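PDB 3DTY: oxidoreductase, Gfo/Idh/MocA family from Pseudomonas syringae pv. tomato, which probably acts as an NAD(P)-dependent oxidoreductase, with a dinucleotide-binding Rossmann domain joined to a C-terminal alpha/beta domain, and binds magnesium. Local coordinates for residues 70-73 with 74-78; 350-353 with 354-357. All coordinates share one frame; numbering follows the deposited sequence.

Interaction 1 (70-73 with 74-78); sequences ADYL and SMFEQ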
ATOM      1  N   ALA A  70      12.357  41.682  25.939  1.00 17.01           N
ATOM      2  CA  ALA A  70      12.807  40.742  26.954  1.00 18.05           C
ATOM      3  C   ALA A  70      11.681  39.817  27.400  1.00 18.98           C
ATOM      4  O   ALA A  70      11.927  38.673  27.786  1.00 19.54           O
ATOM      5  CB  ALA A  70      13.371  41.506  28.150  1.00 16.56           C
ATOM      6  N   ASP A  71      10.448  40.317  27.355  1.00 19.35           N
ATOM      7  CA  ASP A  71       9.289  39.523  27.756  1.00 20.15           C
ATOM      8  C   ASP A  71       8.043  39.938  26.976  1.00 19.23           C
ATOM      9  O   ASP A  71       7.987  41.033  26.412  1.00 17.70           O
ATOM     10  CB  ASP A  71       9.048  39.669  29.264  1.00 22.50           C
ATOM     11  CG  ASP A  71       8.752  41.098  29.673  1.00 27.30           C
ATOM     12  OD1 ASP A  71       7.598  41.550  29.499  1.00 27.16           O
ATOM     13  OD2 ASP A  71       9.679  41.775  30.166  1.00 30.14           O
ATOM     14  N   TYR A  72       7.044  39.060  26.946  1.00 18.57           N
ATOM     15  CA  TYR A  72       5.824  39.354  26.209  1.00 17.94           C
ATOM     16  C   TYR A  72       5.103  40.608  26.703  1.00 17.54           C
ATOM     17  O   TYR A  72       4.529  41.343  25.905  1.00 16.80           O
ATOM     18  CB  TYR A  72       4.888  38.128  26.216  1.00 17.94           C
ATOM     19  CG  TYR A  72       4.222  37.801  27.534  1.00 17.58           C
ATOM     20  CD1 TYR A  72       3.001  38.379  27.879  1.00 19.50           C
ATOM     21  CD2 TYR A  72       4.801  36.904  28.428  1.00 17.47           C
ATOM     22  CE1 TYR A  72       2.364  38.072  29.084  1.00 18.81           C
ATOM     23  CE2 TYR A  72       4.174  36.589  29.642  1.00 18.88           C
ATOM     24  CZ  TYR A  72       2.953  37.180  29.960  1.00 20.30           C
ATOM     25  OH  TYR A  72       2.320  36.886  31.149  1.00 21.78           O
ATOM     26  N   LEU A  73       5.149  40.871  28.006  1.00 18.19           N
ATOM     27  CA  LEU A  73       4.484  42.056  28.554  1.00 18.50           C
ATOM     28  C   LEU A  73       5.105  43.367  28.073  1.00 18.14           C
ATOM     29  O   LEU A  73       4.398  44.271  27.621  1.00 18.56           O
ATOM     30  CB  LEU A  73       4.484  42.006  30.081  1.00 20.70           C
ATOM     31  CG  LEU A  73       3.099  41.722  30.671  1.00 24.25           C
ATOM     32  CD1 LEU A  73       3.216  40.894  31.935  1.00 24.44           C
ATOM     33  CD2 LEU A  73       2.388  43.046  30.932  1.00 26.70           C
ATOM     34  N   SER A  74       6.422  43.480  28.166  1.00 16.91           N
ATOM     35  CA  SER A  74       7.071  44.698  27.710  1.00 19.20           C
ATOM     36  C   SER A  74       6.782  44.885  26.216  1.00 17.29           C
ATOM     37  O   SER A  74       6.569  46.008  25.747  1.00 16.79           O
ATOM     38  CB  SER A  74       8.581  44.635  27.984  1.00 19.50           C
ATOM     39  OG  SER A  74       9.152  43.443  27.483  1.00 27.61           O
HETATM   40  N   MSE A  75       6.755  43.786  25.471  1.00 16.58           N
HETATM   41  CA  MSE A  75       6.467  43.870  24.041  1.00 16.99           C
HETATM   42  C   MSE A  75       5.061  44.417  23.802  1.00 15.98           C
HETATM   43  O   MSE A  75       4.881  45.379  23.060  1.00 17.01           O
HETATM   44  CB  MSE A  75       6.595  42.498  23.362  1.00 18.47           C
HETATM   45  CG  MSE A  75       6.105  42.507  21.903  1.00 21.23           C
HETATM   46 SE   MSE A  75       6.754  41.044  20.803  1.00 28.95          SE
HETATM   47  CE  MSE A  75       5.475  39.672  21.307  1.00 19.47           C
ATOM     48  N   PHE A  76       4.065  43.806  24.436  1.00 16.42           N
ATOM     49  CA  PHE A  76       2.689  44.251  24.255  1.00 19.03           C
ATOM     50  C   PHE A  76       2.513  45.723  24.638  1.00 21.30           C
ATOM     51  O   PHE A  76       1.887  46.491  23.905  1.00 22.24           O
ATOM     52  CB  PHE A  76       1.724  43.383  25.073  1.00 17.39           C
ATOM     53  CG  PHE A  76       1.655  41.944  24.622  1.00 17.26           C
ATOM     54  CD1 PHE A  76       2.204  41.551  23.404  1.00 15.64           C
ATOM     55  CD2 PHE A  76       1.040  40.984  25.420  1.00 16.74           C
ATOM     56  CE1 PHE A  76       2.132  40.230  22.982  1.00 15.95           C
ATOM     57  CE2 PHE A  76       0.962  39.657  25.007  1.00 15.35           C
ATOM     58  CZ  PHE A  76       1.513  39.277  23.790  1.00 15.83           C
ATOM     59  N   GLU A  77       3.069  46.114  25.782  1.00 22.90           N
ATOM     60  CA  GLU A  77       2.960  47.494  26.258  1.00 24.83           C
ATOM     61  C   GLU A  77       3.586  48.527  25.315  1.00 24.52           C
ATOM     62  O   GLU A  77       2.942  49.517  24.946  1.00 25.64           O
ATOM     63  CB  GLU A  77       3.596  47.619  27.647  1.00 26.88           C
ATOM     64  CG  GLU A  77       2.654  47.279  28.794  1.00 31.79           C
ATOM     65  CD  GLU A  77       3.390  46.931  30.080  1.00 34.34           C
ATOM     66  OE1 GLU A  77       4.490  47.483  30.310  1.00 34.53           O
ATOM     67  OE2 GLU A  77       2.859  46.109  30.864  1.00 35.58           O
ATOM     68  N   GLN A  78       4.833  48.287  24.923  1.00 23.58           N
ATOM     69  CA  GLN A  78       5.564  49.193  24.043  1.00 23.93           C
ATOM     70  C   GLN A  78       5.088  49.194  22.593  1.00 23.45           C
ATOM     71  O   GLN A  78       5.022  50.246  21.954  1.00 24.36           O
ATOM     72  CB  GLN A  78       7.065  48.872  24.108  1.00 25.14           C
ATOM     73  CG  GLN A  78       7.717  49.347  25.406  1.00 28.52           C
ATOM     74  CD  GLN A  78       9.106  48.781  25.626  1.00 33.00           C
ATOM     75  OE1 GLN A  78      10.002  48.936  24.789  1.00 35.38           O
ATOM     76  NE2 GLN A  78       9.297  48.121  26.766  1.00 34.66           N
TER
HETATM   77  O   HOH W   1      12.119  44.581  26.718  1.00 21.19           O
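Ala70 and Ser74 are joined by a water that accepts from Ala70 N and donates to Ser74 OG, spanning from the residue before the N-cap to the first turn of helix 72-79 in the Rossmann domain. Asp71 is the N-cap. Its CG lies between the backbone N and the carbonyl carbon (chi1 61°), which swings the carboxylate forward over the first turn, and OD1 accepts from Ser74 N at 2.6 Å, met from above the carboxylate plane. The carbonyl of Asp71 is gripped twice: Met75 N approaches O in the carbonyl plane at 3.2 Å, whereas Ser74 OG comes in at 2.9 Å, tilted from that plane. Ser74 thus ties both its amide and its hydroxyl to the capping residue.

One residue on, Tyr72 O takes the amide of Phe76 at 2.9 Å, the first of the regular i to i+4 bonds made by residues within the helix. The two aromatic side chains form an offset edge-to-face pair with planes at 61°: the Tyr72 edge turns toward the Phe76 face, and CD1 of Tyr72 lies 3.7 Å from CE2 of Phe76. Both rings also rest on helix 98-107, Tyr72 on Ile101 and Ala104, Phe76 on Ala104 and Ala105, so the pair fastens this turn to the next helix of the domain. Met75, a selenomethionine, is buried against Val18 and Tyr69. Leu73 lies on the exposed side, where its carbonyl O receives Glu77 N at 2.9 Å.

Interaction 2 (350-353 with 354-357); sequences RSDT and QALS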
ATOM      1  N   ARG A 350     -12.682  44.349   9.731  1.00 20.11           N
ATOM      2  CA  ARG A 350     -13.636  45.013   8.854  1.00 21.94           C
ATOM      3  C   ARG A 350     -15.033  44.986   9.485  1.00 23.11           C
ATOM      4  O   ARG A 350     -15.958  45.618   8.982  1.00 23.39           O
ATOM      5  CB  ARG A 350     -13.659  44.294   7.501  1.00 21.71           C
ATOM      6  CG  ARG A 350     -13.326  45.166   6.305  1.00 23.44           C
ATOM      7  CD  ARG A 350     -12.923  44.316   5.108  1.00 23.33           C
ATOM      8  NE  ARG A 350     -13.946  43.335   4.756  1.00 23.00           N
ATOM      9  CZ  ARG A 350     -13.694  42.050   4.528  1.00 23.01           C
ATOM     10  NH1 ARG A 350     -12.454  41.587   4.619  1.00 23.38           N
ATOM     11  NH2 ARG A 350     -14.677  41.223   4.204  1.00 21.32           N
ATOM     12  N   SER A 351     -15.170  44.259  10.590  1.00 23.43           N
ATOM     13  CA  SER A 351     -16.451  44.126  11.284  1.00 25.53           C
ATOM     14  C   SER A 351     -17.445  43.435  10.354  1.00 25.61           C
ATOM     15  O   SER A 351     -18.639  43.735  10.363  1.00 24.90           O
ATOM     16  CB  SER A 351     -16.992  45.503  11.697  1.00 27.16           C
ATOM     17  OG  SER A 351     -16.105  46.163  12.587  1.00 28.94           O
ATOM     18  N   ASP A 352     -16.932  42.501   9.555  1.00 24.17           N
ATOM     19  CA  ASP A 352     -17.742  41.759   8.592  1.00 21.75           C
ATOM     20  C   ASP A 352     -18.055  40.346   9.092  1.00 20.73           C
ATOM     21  O   ASP A 352     -17.358  39.388   8.749  1.00 19.70           O
ATOM     22  CB  ASP A 352     -16.990  41.679   7.266  1.00 19.85           C
ATOM     23  CG  ASP A 352     -17.894  41.361   6.099  1.00 20.63           C
ATOM     24  OD1 ASP A 352     -18.943  40.721   6.319  1.00 17.63           O
ATOM     25  OD2 ASP A 352     -17.542  41.742   4.962  1.00 17.96           O
ATOM     26  N   THR A 353     -19.112  40.217   9.891  1.00 20.41           N
ATOM     27  CA  THR A 353     -19.513  38.926  10.449  1.00 22.06           C
ATOM     28  C   THR A 353     -19.758  37.847   9.402  1.00 21.41           C
ATOM     29  O   THR A 353     -19.224  36.740   9.508  1.00 20.63           O
ATOM     30  CB  THR A 353     -20.783  39.053  11.294  1.00 23.89           C
ATOM     31  OG1 THR A 353     -20.599  40.080  12.269  1.00 27.51           O
ATOM     32  CG2 THR A 353     -21.076  37.740  12.010  1.00 24.61           C
ATOM     33  N   GLN A 354     -20.579  38.161   8.405  1.00 21.03           N
ATOM     34  CA  GLN A 354     -20.876  37.205   7.347  1.00 21.24           C
ATOM     35  C   GLN A 354     -19.591  36.742   6.664  1.00 20.08           C
ATOM     36  O   GLN A 354     -19.388  35.548   6.463  1.00 21.41           O
ATOM     37  CB  GLN A 354     -21.842  37.821   6.329  1.00 23.82           C
ATOM     38  CG  GLN A 354     -23.299  37.424   6.569  1.00 25.62           C
ATOM     39  CD  GLN A 354     -24.289  38.214   5.727  1.00 26.00           C
ATOM     40  OE1 GLN A 354     -24.101  38.402   4.520  1.00 23.90           O
ATOM     41  NE2 GLN A 354     -25.362  38.670   6.364  1.00 24.04           N
ATOM     42  N   ALA A 355     -18.714  37.680   6.323  1.00 18.58           N
ATOM     43  CA  ALA A 355     -17.453  37.318   5.686  1.00 17.45           C
ATOM     44  C   ALA A 355     -16.654  36.407   6.627  1.00 18.25           C
ATOM     45  O   ALA A 355     -16.134  35.373   6.214  1.00 18.40           O
ATOM     46  CB  ALA A 355     -16.651  38.568   5.358  1.00 16.04           C
ATOM     47  N   LEU A 356     -16.576  36.792   7.896  1.00 16.85           N
ATOM     48  CA  LEU A 356     -15.840  36.012   8.876  1.00 16.38           C
ATOM     49  C   LEU A 356     -16.332  34.571   8.951  1.00 17.04           C
ATOM     50  O   LEU A 356     -15.533  33.641   9.045  1.00 17.03           O
ATOM     51  CB  LEU A 356     -15.948  36.669  10.252  1.00 15.78           C
ATOM     52  CG  LEU A 356     -15.270  35.973  11.438  1.00 16.78           C
ATOM     53  CD1 LEU A 356     -13.788  35.746  11.142  1.00 16.06           C
ATOM     54  CD2 LEU A 356     -15.439  36.836  12.689  1.00 14.80           C
ATOM     55  N   SER A 357     -17.646  34.387   8.902  1.00 17.90           N
ATOM     56  CA  SER A 357     -18.232  33.053   8.979  1.00 20.03           C
ATOM     57  C   SER A 357     -17.878  32.185   7.776  1.00 20.63           C
ATOM     58  O   SER A 357     -17.918  30.961   7.860  1.00 21.22           O
ATOM     59  CB  SER A 357     -19.752  33.151   9.115  1.00 21.66           C
ATOM     60  OG  SER A 357     -20.105  33.806  10.320  1.00 23.01           O
TER
HETATM   61  O   HOH W   2     -21.899  40.832   8.040  1.00 27.07           O
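Asp352 meets Ala355 at the start of the short helix 353-357, of which Asp352 is the N-cap. Its OD1 accepts from Ala355 N at 3.0 Å, and the amide reaches that oxygen from well above the carboxylate plane, 63° out of it. The same carboxylate lies against the Ala355 methyl. CG of Asp352 stands opposite its own backbone N (chi1 -161°), which brings the carboxylate alongside the first turn. The backbone carries the turn onward: Leu356 N donates to Asp352 O at 2.8 Å, and Thr353 O accepts from both Ser357 N at 2.9 Å and Ser357 OG at 3.2 Å, the hydroxyl lying above the carbonyl plane. A water accepts from Gln354 N and gives only a weak bond to Asp352 OD1.

In the next shell, Arg350 NH2 forms a salt bridge with Asp352 OD2 at 3.0 Å and touches Ala355 CB at 3.5 Å. The capping carboxylate is therefore held at both oxygens, and the neighbouring positive charge would be expected to favour its ionised form. Arg350 is itself positioned by a second salt bridge, from NH1 to Asp346 on helix 330-349. Between the two helices, Ser351 has positive phi in a Schellman motif that ends the long helix, and Leu356 turns back onto Ala344, Ala347 and Thr348, packing helix 353-357 against the C-terminal end of helix 330-349.

Overall arrangement
Interactions 1 and 2 are both aspartate N-caps, each with a side-chain oxygen bonded to the amide three residues on, but they serve different domains. Their centres lie 30 Å apart and they do not touch. Interaction 1 is partly buried within the Rossmann domain, and its chemistry divides between a polar cap and an aromatic pair packed on helix 98-107. Interaction 2, in the C-terminal alpha/beta domain, is a surface contact at the junction of two consecutive helices; there a salt-bridged arginine is added to the cap, linking it to the preceding helix, while Leu356 makes the apolar contact with helix 330-349. Both lie away from the magnesium site at Glu123 and Asn127.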